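Local atomic coordinates of beta-lactamase-related domain-containing protein (Bacteroides dorei DSM 17855, PDB entry 5TGF), a protein that is uncharacterised but belongs to the beta-lactamase family, probably acts as a serine hydrolase, and can bind calcium. Residues A64-G69 with E227-E232; A70-D73 with S78-D81; E84-Q89 with E160-K165; F145-L150 with G268-L273. All coordinates share one frame; numbering follows the deposited sequence.

Contact 1: residues A64-G69 with E227-E232; sequences AAAVIG and EILKPE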
# COMPACT_ATOMS: atom_id res chain seq x y z
N ALA A 64 -3.93 4.31 2.22
CA ALA A 64 -4.05 4.79 3.60
C ALA A 64 -2.99 5.83 3.96
O ALA A 64 -3.28 6.85 4.62
CB ALA A 64 -3.99 3.61 4.56
N ALA A 65 -1.76 5.63 3.49
CA ALA A 65 -0.72 6.64 3.63
C ALA A 65 -1.13 7.97 2.95
O ALA A 65 -0.84 9.06 3.47
CB ALA A 65 0.59 6.13 3.05
N ALA A 66 -1.78 7.87 1.80
CA ALA A 66 -2.30 9.08 1.11
C ALA A 66 -3.39 9.82 1.91
O ALA A 66 -3.42 11.05 1.92
CB ALA A 66 -2.79 8.73 -0.27
N VAL A 67 -4.26 9.09 2.62
CA VAL A 67 -5.28 9.74 3.45
C VAL A 67 -4.57 10.53 4.57
O VAL A 67 -4.88 11.70 4.82
CB VAL A 67 -6.25 8.71 4.05
CG1 VAL A 67 -7.23 9.38 5.02
CG2 VAL A 67 -7.03 7.99 2.97
N ILE A 68 -3.59 9.90 5.22
CA ILE A 68 -2.82 10.54 6.27
C ILE A 68 -2.02 11.74 5.71
O ILE A 68 -1.98 12.80 6.34
CB ILE A 68 -1.91 9.54 7.01
CG1 ILE A 68 -2.75 8.44 7.66
CG2 ILE A 68 -0.98 10.26 8.01
CD1 ILE A 68 -1.92 7.29 8.20
N GLY A 69 -1.43 11.59 4.54
CA GLY A 69 -0.78 12.71 3.88
C GLY A 69 -1.73 13.90 3.63
O GLY A 69 -1.33 15.07 3.72
N GLU A 227 -5.49 20.16 -6.22
CA GLU A 227 -4.35 19.63 -5.50
C GLU A 227 -4.85 18.64 -4.44
O GLU A 227 -5.28 19.05 -3.37
CB GLU A 227 -3.56 20.76 -4.85
CG GLU A 227 -2.18 20.35 -4.38
CD GLU A 227 -1.25 21.54 -4.11
OE1 GLU A 227 -1.36 22.09 -3.01
OE2 GLU A 227 -0.43 21.91 -5.00
N ILE A 228 -4.80 17.36 -4.74
CA ILE A 228 -5.33 16.34 -3.80
C ILE A 228 -4.30 16.08 -2.70
O ILE A 228 -4.64 16.01 -1.52
CB ILE A 228 -5.71 15.05 -4.55
CG1 ILE A 228 -6.67 15.35 -5.70
CG2 ILE A 228 -6.27 14.01 -3.57
CD1 ILE A 228 -7.94 16.02 -5.24
N LEU A 229 -3.04 15.98 -3.09
CA LEU A 229 -1.92 16.00 -2.17
C LEU A 229 -0.93 17.05 -2.64
O LEU A 229 -0.75 17.26 -3.84
CB LEU A 229 -1.23 14.62 -2.17
CG LEU A 229 -2.05 13.48 -1.52
CD1 LEU A 229 -1.35 12.15 -1.83
CD2 LEU A 229 -2.21 13.72 -0.02
N LYS A 230 -0.22 17.66 -1.70
CA LYS A 230 0.88 18.55 -2.06
C LYS A 230 2.05 17.79 -2.68
O LYS A 230 2.33 16.65 -2.30
CB LYS A 230 1.35 19.29 -0.84
CG LYS A 230 0.32 20.25 -0.30
CD LYS A 230 1.02 21.29 0.54
CE LYS A 230 0.00 22.14 1.29
NZ LYS A 230 0.06 21.81 2.74
N PRO A 231 2.72 18.40 -3.67
CA PRO A 231 3.84 17.72 -4.32
C PRO A 231 4.88 17.23 -3.34
O PRO A 231 5.38 16.09 -3.50
CB PRO A 231 4.44 18.81 -5.23
CG PRO A 231 3.33 19.76 -5.47
CD PRO A 231 2.52 19.76 -4.21
N GLU A 232 5.17 18.02 -2.31
CA GLU A 232 6.16 17.61 -1.30
C GLU A 232 5.73 16.37 -0.51
O GLU A 232 6.56 15.60 -0.06
CB GLU A 232 6.49 18.74 -0.32
CG GLU A 232 5.29 19.37 0.36
CD GLU A 232 4.77 20.61 -0.37
OE1 GLU A 232 4.90 20.69 -1.63
OE2 GLU A 232 4.19 21.47 0.33

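Contact 2: residues A70-D73 with S78-D81; sequences AVVD and SWDD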
# COMPACT_ATOMS: atom_id res chain seq x y z
N ALA A 70 -2.98 13.64 3.29
CA ALA A 70 -3.95 14.74 3.08
C ALA A 70 -4.29 15.47 4.41
O ALA A 70 -4.52 16.69 4.43
CB ALA A 70 -5.19 14.22 2.39
N VAL A 71 -4.23 14.74 5.51
CA VAL A 71 -4.39 15.32 6.82
C VAL A 71 -3.17 16.13 7.21
O VAL A 71 -3.29 17.26 7.72
CB VAL A 71 -4.70 14.22 7.88
CG1 VAL A 71 -4.73 14.78 9.28
CG2 VAL A 71 -6.02 13.54 7.54
N VAL A 72 -1.98 15.60 6.95
CA VAL A 72 -0.75 16.34 7.18
C VAL A 72 -0.75 17.67 6.41
O VAL A 72 -0.28 18.67 6.93
CB VAL A 72 0.48 15.50 6.83
CG1 VAL A 72 1.74 16.36 6.66
CG2 VAL A 72 0.67 14.40 7.87
N ASP A 73 -1.26 17.65 5.20
CA ASP A 73 -1.35 18.85 4.38
C ASP A 73 -2.27 19.94 5.00
O ASP A 73 -2.07 21.12 4.74
CB ASP A 73 -1.82 18.50 2.96
CG ASP A 73 -0.73 17.81 2.12
OD1 ASP A 73 0.44 17.73 2.56
OD2 ASP A 73 -1.05 17.32 1.01
N SER A 78 2.34 16.27 11.49
CA SER A 78 3.56 16.24 10.70
C SER A 78 4.21 14.85 10.76
O SER A 78 4.07 14.14 11.73
CB SER A 78 4.53 17.31 11.18
OG SER A 78 5.89 16.93 10.97
N TRP A 79 4.97 14.52 9.72
CA TRP A 79 5.61 13.21 9.63
C TRP A 79 6.57 12.94 10.78
O TRP A 79 6.81 11.78 11.14
CB TRP A 79 6.39 13.11 8.32
CG TRP A 79 5.51 13.27 7.10
CD1 TRP A 79 5.57 14.27 6.19
CD2 TRP A 79 4.36 12.46 6.73
NE1 TRP A 79 4.59 14.09 5.23
CE2 TRP A 79 3.83 13.00 5.56
CE3 TRP A 79 3.74 11.36 7.31
CZ2 TRP A 79 2.73 12.43 4.89
CZ3 TRP A 79 2.64 10.78 6.66
CH2 TRP A 79 2.15 11.32 5.45
N ASP A 80 7.13 14.00 11.36
CA ASP A 80 8.06 13.85 12.46
C ASP A 80 7.42 14.00 13.85
O ASP A 80 8.13 13.93 14.85
CB ASP A 80 9.20 14.84 12.27
CG ASP A 80 9.96 14.59 10.95
OD1 ASP A 80 10.30 13.42 10.66
OD2 ASP A 80 10.18 15.55 10.18
N ASP A 81 6.09 14.06 13.92
CA ASP A 81 5.41 14.11 15.20
C ASP A 81 5.46 12.76 15.95
O ASP A 81 5.27 11.69 15.36
CB ASP A 81 3.96 14.50 15.03
CG ASP A 81 3.76 15.99 14.70
OD1 ASP A 81 4.74 16.73 14.65
OD2 ASP A 81 2.61 16.38 14.47

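Contact 3: residues E84-Q89 with E160-K165; sequences EKWLPQ and EVAMGK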
# COMPACT_ATOMS: atom_id res chain seq x y z
N GLU A 84 2.63 10.52 21.15
CA GLU A 84 2.11 11.11 22.38
C GLU A 84 1.74 12.58 22.24
O GLU A 84 0.99 13.10 23.05
CB GLU A 84 3.13 10.91 23.52
CG GLU A 84 4.45 11.64 23.28
CD GLU A 84 5.64 10.92 23.91
OE1 GLU A 84 6.80 11.20 23.51
OE2 GLU A 84 5.42 10.04 24.78
N LYS A 85 2.25 13.26 21.22
CA LYS A 85 1.78 14.62 20.94
C LYS A 85 0.28 14.64 20.65
O LYS A 85 -0.42 15.59 21.01
CB LYS A 85 2.55 15.23 19.78
CG LYS A 85 1.96 16.53 19.25
CD LYS A 85 2.80 17.13 18.14
CE LYS A 85 2.09 18.33 17.54
NZ LYS A 85 2.69 18.79 16.26
N TRP A 86 -0.21 13.60 19.99
CA TRP A 86 -1.58 13.55 19.54
C TRP A 86 -2.43 12.61 20.37
O TRP A 86 -3.60 12.88 20.51
CB TRP A 86 -1.66 13.19 18.05
CG TRP A 86 -1.13 14.29 17.15
CD1 TRP A 86 0.14 14.44 16.71
CD2 TRP A 86 -1.85 15.46 16.73
NE1 TRP A 86 0.25 15.61 15.99
CE2 TRP A 86 -0.95 16.25 15.99
CE3 TRP A 86 -3.15 15.93 16.93
CZ2 TRP A 86 -1.32 17.46 15.42
CZ3 TRP A 86 -3.53 17.13 16.34
CH2 TRP A 86 -2.62 17.87 15.59
N LEU A 87 -1.85 11.52 20.89
CA LEU A 87 -2.59 10.52 21.66
C LEU A 87 -2.02 10.44 23.09
O LEU A 87 -1.15 9.62 23.38
CB LEU A 87 -2.52 9.13 21.02
CG LEU A 87 -2.80 9.06 19.52
CD1 LEU A 87 -2.71 7.63 18.99
CD2 LEU A 87 -4.18 9.63 19.26
N PRO A 88 -2.51 11.32 23.99
CA PRO A 88 -1.84 11.45 25.28
C PRO A 88 -1.91 10.21 26.17
O PRO A 88 -1.09 10.08 27.09
CB PRO A 88 -2.53 12.67 25.93
CG PRO A 88 -3.82 12.83 25.20
CD PRO A 88 -3.56 12.33 23.80
N GLN A 89 -2.79 9.26 25.88
CA GLN A 89 -2.76 8.01 26.59
C GLN A 89 -1.45 7.24 26.39
O GLN A 89 -1.18 6.31 27.16
CB GLN A 89 -4.01 7.13 26.27
CG GLN A 89 -3.99 6.40 24.93
CD GLN A 89 -5.19 5.46 24.70
OE1 GLN A 89 -5.61 5.24 23.55
NE2 GLN A 89 -5.73 4.90 25.78
N GLU A 160 -7.08 10.81 12.71
CA GLU A 160 -8.44 10.97 13.19
C GLU A 160 -8.53 12.11 14.22
O GLU A 160 -9.45 12.92 14.17
CB GLU A 160 -8.99 9.69 13.84
CG GLU A 160 -9.32 8.57 12.88
CD GLU A 160 -10.04 7.40 13.55
OE1 GLU A 160 -10.05 7.28 14.80
OE2 GLU A 160 -10.64 6.57 12.82
N VAL A 161 -7.61 12.11 15.17
CA VAL A 161 -7.56 13.14 16.19
C VAL A 161 -7.27 14.52 15.60
O VAL A 161 -7.89 15.50 15.96
CB VAL A 161 -6.59 12.74 17.31
CG1 VAL A 161 -6.34 13.89 18.30
CG2 VAL A 161 -7.15 11.54 18.03
N ALA A 162 -6.39 14.58 14.61
CA ALA A 162 -6.03 15.87 14.01
C ALA A 162 -7.19 16.49 13.25
O ALA A 162 -7.33 17.74 13.22
CB ALA A 162 -4.81 15.69 13.12
N MSE A 163 -8.06 15.66 12.68
CA MSE A 163 -9.22 16.13 11.94
C MSE A 163 -10.52 16.15 12.70
O MSE A 163 -11.52 16.66 12.20
CB MSE A 163 -9.46 15.23 10.72
CG MSE A 163 -8.30 15.23 9.75
SE MSE A 163 -8.25 16.97 8.82
CE MSE A 163 -9.85 16.80 7.71
N GLY A 164 -10.57 15.50 13.86
CA GLY A 164 -11.84 15.30 14.56
C GLY A 164 -12.85 14.46 13.82
O GLY A 164 -14.06 14.68 13.94
N LYS A 165 -12.38 13.44 13.10
CA LYS A 165 -13.24 12.67 12.19
C LYS A 165 -12.63 11.26 12.00
O LYS A 165 -11.42 11.12 11.97
CB LYS A 165 -13.30 13.38 10.84
CG LYS A 165 -14.51 13.06 10.00
CD LYS A 165 -14.59 14.01 8.79
CE LYS A 165 -15.58 13.44 7.77
NZ LYS A 165 -15.83 14.31 6.58

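Contact 4: residues F145-L150 with G268-L273; sequences FEYGGL and GEWREL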
# COMPACT_ATOMS: atom_id res chain seq x y z
N PHE A 145 13.73 -2.93 10.38
CA PHE A 145 12.53 -3.09 9.51
C PHE A 145 11.80 -4.39 9.83
O PHE A 145 12.39 -5.49 9.86
CB PHE A 145 12.93 -3.08 8.04
CG PHE A 145 11.75 -3.15 7.09
CD1 PHE A 145 11.12 -1.99 6.63
CD2 PHE A 145 11.31 -4.38 6.60
CE1 PHE A 145 10.07 -2.07 5.73
CE2 PHE A 145 10.24 -4.47 5.69
CZ PHE A 145 9.64 -3.29 5.24
N GLU A 146 10.52 -4.27 10.17
CA GLU A 146 9.67 -5.42 10.31
C GLU A 146 8.24 -5.09 9.92
O GLU A 146 7.56 -4.33 10.58
CB GLU A 146 9.71 -6.00 11.73
CG GLU A 146 8.89 -7.31 11.83
CD GLU A 146 8.90 -7.94 13.22
OE1 GLU A 146 8.78 -7.21 14.22
OE2 GLU A 146 8.95 -9.19 13.30
N TYR A 147 7.80 -5.73 8.85
CA TYR A 147 6.47 -5.49 8.26
C TYR A 147 5.35 -5.94 9.18
O TYR A 147 5.43 -6.97 9.87
CB TYR A 147 6.37 -6.22 6.94
CG TYR A 147 5.20 -5.89 6.05
CD1 TYR A 147 4.02 -6.63 6.12
CD2 TYR A 147 5.33 -4.95 5.04
CE1 TYR A 147 2.95 -6.37 5.26
CE2 TYR A 147 4.28 -4.67 4.16
CZ TYR A 147 3.11 -5.43 4.25
OH TYR A 147 2.07 -5.21 3.38
N GLY A 148 4.31 -5.12 9.23
CA GLY A 148 3.13 -5.47 10.02
C GLY A 148 1.99 -4.54 9.80
O GLY A 148 2.03 -3.74 8.87
N GLY A 149 0.96 -4.69 10.63
CA GLY A 149 -0.30 -3.96 10.49
C GLY A 149 -0.72 -3.11 11.69
O GLY A 149 -1.43 -2.13 11.53
N LEU A 150 -0.26 -3.42 12.89
CA LEU A 150 -0.70 -2.66 14.06
C LEU A 150 -0.23 -1.21 14.08
O LEU A 150 -0.98 -0.34 14.51
CB LEU A 150 -0.31 -3.36 15.37
CG LEU A 150 -0.84 -4.78 15.58
CD1 LEU A 150 -0.43 -5.30 16.96
CD2 LEU A 150 -2.35 -4.78 15.46
N GLY A 268 3.92 3.65 3.55
CA GLY A 268 2.92 2.71 3.01
C GLY A 268 3.14 2.18 1.59
O GLY A 268 2.19 1.84 0.94
N GLU A 269 4.38 2.14 1.13
CA GLU A 269 4.69 1.73 -0.22
C GLU A 269 6.14 1.24 -0.30
O GLU A 269 7.05 1.79 0.40
CB GLU A 269 4.47 2.89 -1.19
CG GLU A 269 5.32 4.14 -0.92
CD GLU A 269 4.61 5.44 -1.33
OE1 GLU A 269 4.93 6.02 -2.40
OE2 GLU A 269 3.64 5.85 -0.61
N TRP A 270 6.36 0.24 -1.15
CA TRP A 270 7.70 -0.30 -1.39
C TRP A 270 8.41 0.50 -2.46
O TRP A 270 7.83 0.86 -3.52
CB TRP A 270 7.64 -1.78 -1.86
CG TRP A 270 7.03 -2.75 -0.88
CD1 TRP A 270 5.70 -3.12 -0.78
CD2 TRP A 270 7.72 -3.51 0.11
NE1 TRP A 270 5.53 -3.99 0.25
CE2 TRP A 270 6.75 -4.25 0.82
CE3 TRP A 270 9.06 -3.56 0.55
CZ2 TRP A 270 7.08 -5.06 1.90
CZ3 TRP A 270 9.38 -4.40 1.63
CH2 TRP A 270 8.41 -5.13 2.28
N ARG A 271 9.68 0.76 -2.19
CA ARG A 271 10.64 1.28 -3.15
C ARG A 271 11.34 0.13 -3.87
O ARG A 271 12.31 -0.42 -3.39
CB ARG A 271 11.62 2.20 -2.43
CG ARG A 271 10.95 3.43 -1.80
CD ARG A 271 11.85 4.29 -0.91
NE ARG A 271 13.27 4.27 -1.27
CZ ARG A 271 13.97 5.24 -1.85
NH1 ARG A 271 13.42 6.37 -2.29
NH2 ARG A 271 15.24 5.04 -2.04
N GLU A 272 10.72 -0.37 -4.94
CA GLU A 272 11.16 -1.62 -5.56
C GLU A 272 12.47 -1.42 -6.36
O GLU A 272 13.36 -2.26 -6.30
CB GLU A 272 10.11 -2.20 -6.50
CG GLU A 272 8.86 -2.69 -5.80
CD GLU A 272 7.92 -3.45 -6.74
OE1 GLU A 272 7.92 -3.19 -7.95
OE2 GLU A 272 7.12 -4.24 -6.24
N LEU A 273 12.57 -0.33 -7.12
CA LEU A 273 13.79 -0.05 -7.88
C LEU A 273 14.26 1.36 -7.55
O LEU A 273 13.46 2.34 -7.61
CB LEU A 273 13.54 -0.16 -9.39
CG LEU A 273 12.94 -1.45 -9.91
CD1 LEU A 273 12.60 -1.34 -11.40
CD2 LEU A 273 13.91 -2.59 -9.65
O HOH W 1 2.74 -4.50 0.81

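Contact 1: residues A64-G69 with E227-E232
L229 alone of 227-232 touches 64-69, and it does so by laying its isobutyl end against A66 and G69. Its CB points toward the helix. From there CG lies beside the backbone N and anti to the carbonyl carbon (chi1 -70°); this torsion and the direction of CB together carry CG toward the helix, and the branch at CG splits the two methyls between different partners. CD1 goes to a side chain: it packs on the methyl of A66, 4.0 Å from CB. CD2 goes to the helix backbone instead, 3.5 Å from A66 O and 3.7 Å from G69 C. With only hydrogens on its CA, G69 leaves its main chain open to this methyl, and the leucine tip lies against the helix backbone itself. The packing is by van der Waals contact only, one methyl on a methyl and the other on backbone C=O groups, and it is buried. Around the same leucine stand M216 and I217 of helix 207-218 and V234 and M237 of helix 231-238, so it plugs a junction of three helices. Just beyond it, K230 occupies the N-cap position of helix 231-238. The small residues A66 and G69 probably help the loop to sit close to helix 60-74, the helix whose start holds an apparent S-x-x-K pattern, as in serine beta-lactamases.

Contact 2: residues A70-D73 with S78-D81
V72 and W79 carry this contact, and it is purely a matter of methyls on an aromatic face. The CH-pi interaction comes first: V72 CG2 stands 4.0 Å from the centroid of the W79 six-membered ring and only 5° from its normal. The second methyl works on the five-membered half of the same indole, with V72 CG1 lying 3.9 Å from W79 NE1 and close to CE2 as well. Thus both branches of the valine spread over one face, and the torsion explains how: CG1 is anti to the backbone N (chi1 163°) while CG2 falls beside it.

Within these two segments the hydrogen bonds between the loop residues all lie inside 78-81, and they shape the turn that carries W79. A type I turn runs from S78 to D81, closed by D81 N donating to S78 O at 3.0 Å. Inside it S78 OG accepts from D80 N at 3.2 Å, an ST turn. S78 N in turn donates to D81 OD2 at 3.0 Å, reaching that oxygen from well above the carboxylate plane (74° out of it). The same carboxylate has a further partner in K85, a salt bridge.

V72, with T75 and L77, binds calcium in a known structure of the protein, but no calcium ion is bound here. The turn that follows helix 60-74 lies back against V72 near the helix end. W79 also rests on T233 and T236 of helix 231-238, whereas V71 and A70 turn to helices 150-163 and 167-179.

Contact 3: residues E84-Q89 with E160-K165
W86 presents two different aspects of its indole to neighbouring residues of helix 150-163: a face to A162 and an edge to V161. The methyl of A162 sits over the six-membered ring, its CB 4.1 Å from the centroid and 25° off the normal, a CH-pi contact displaced toward one side. That shift brings the helix backbone near too, since A162 CA is 3.6 Å from W86 CZ3. V161 takes the other aspect. Its CG1 lies near the plane of the indole, 4.0 Å from W86 CE3, and also touches the W86 backbone, 3.7 Å from O; the two chains lie antiparallel, each reaching past the other. The third pairing is between branched chains: L87 CD2 meets V161 CG2 at 3.7 Å with the chains crossing at a slant. V161 thereby divides its methyls, one for each residue of the W86-L87 pair, an outcome of CG1 standing anti to the backbone N (chi1 171°) with CG2 beside it.

All of this is van der Waals packing. The polar atom of the indole is taken care of by a residue outside the two segments: W86 NE1 donates to D81 OD2.

Directly after V161 and A162 the helix runs out, G164, with positive phi, being the first residue to leave it. The tryptophan's face and edge packing thus joins segment 84-89 to the C-terminal end of helix 150-163, beside the calcium site seen in this protein: L77 lies against the indole, and T75 against A162.

Contact 4: residues F145-L150 with G268-L273
F145, Y147 and W270 form an aromatic cluster on the wall of the probable active-site pocket. W270 shows its six-membered ring to both partners. F145 leads with CZ, 3.7 Å from W270 CH2; that carbon lies near the plane of the F145 ring, and the two ring planes are oblique, at 58°. Y147 does something else: its ring is near parallel to the indole (13°) but slid so far that the two barely overlap, and the close approach is Y147 CD2 to W270 CZ2 at 3.6 Å. A trans chi1 (-168°) swings the phenol over to the strand.

One water ties the polar ends together. It accepts from W270 NE1 at 2.9 Å, lying in the indole plane at the ring edge, and it is 2.7 Å from Y147 OH. The phenol oxygen is also hydrogen-bonded to S58 OG and K61 NZ, the serine and lysine of an apparent S-x-x-K pattern. A glycerol, probably from crystallisation, lies near W270.

S58, K61 and Y147 resemble, though without confirmation, the serine, lysine and tyrosine of class C beta-lactamases and related penicillin-recognising proteins, where the tyrosine begins a Y-x-N motif; here the third residue is G149.

In the fold
Helix 60-74 links contacts 1 and 2, whose centres are 9 Å apart: K230 N is probably hydrogen-bonded to D73 OD2 at 2.9 Å, and W79 CH2 rests 3.6 Å from G69 CA. Contact 3, centred about 12 Å from contact 2, is joined to it by V71 packing on A162 and M163. The calcium-binding V72, T75 and L77 lie where these two meet. Contact 4 is centred about 18, 19 and 24 Å from the centres of contacts 1, 2 and 3, and touches contact 1 of these, A65 CB lying 4.1 Å from G268 CA. It lines the probable catalytic pocket, while contacts 1 to 3 lie in the helical part of the fold, around helix 60-74 and its neighbours.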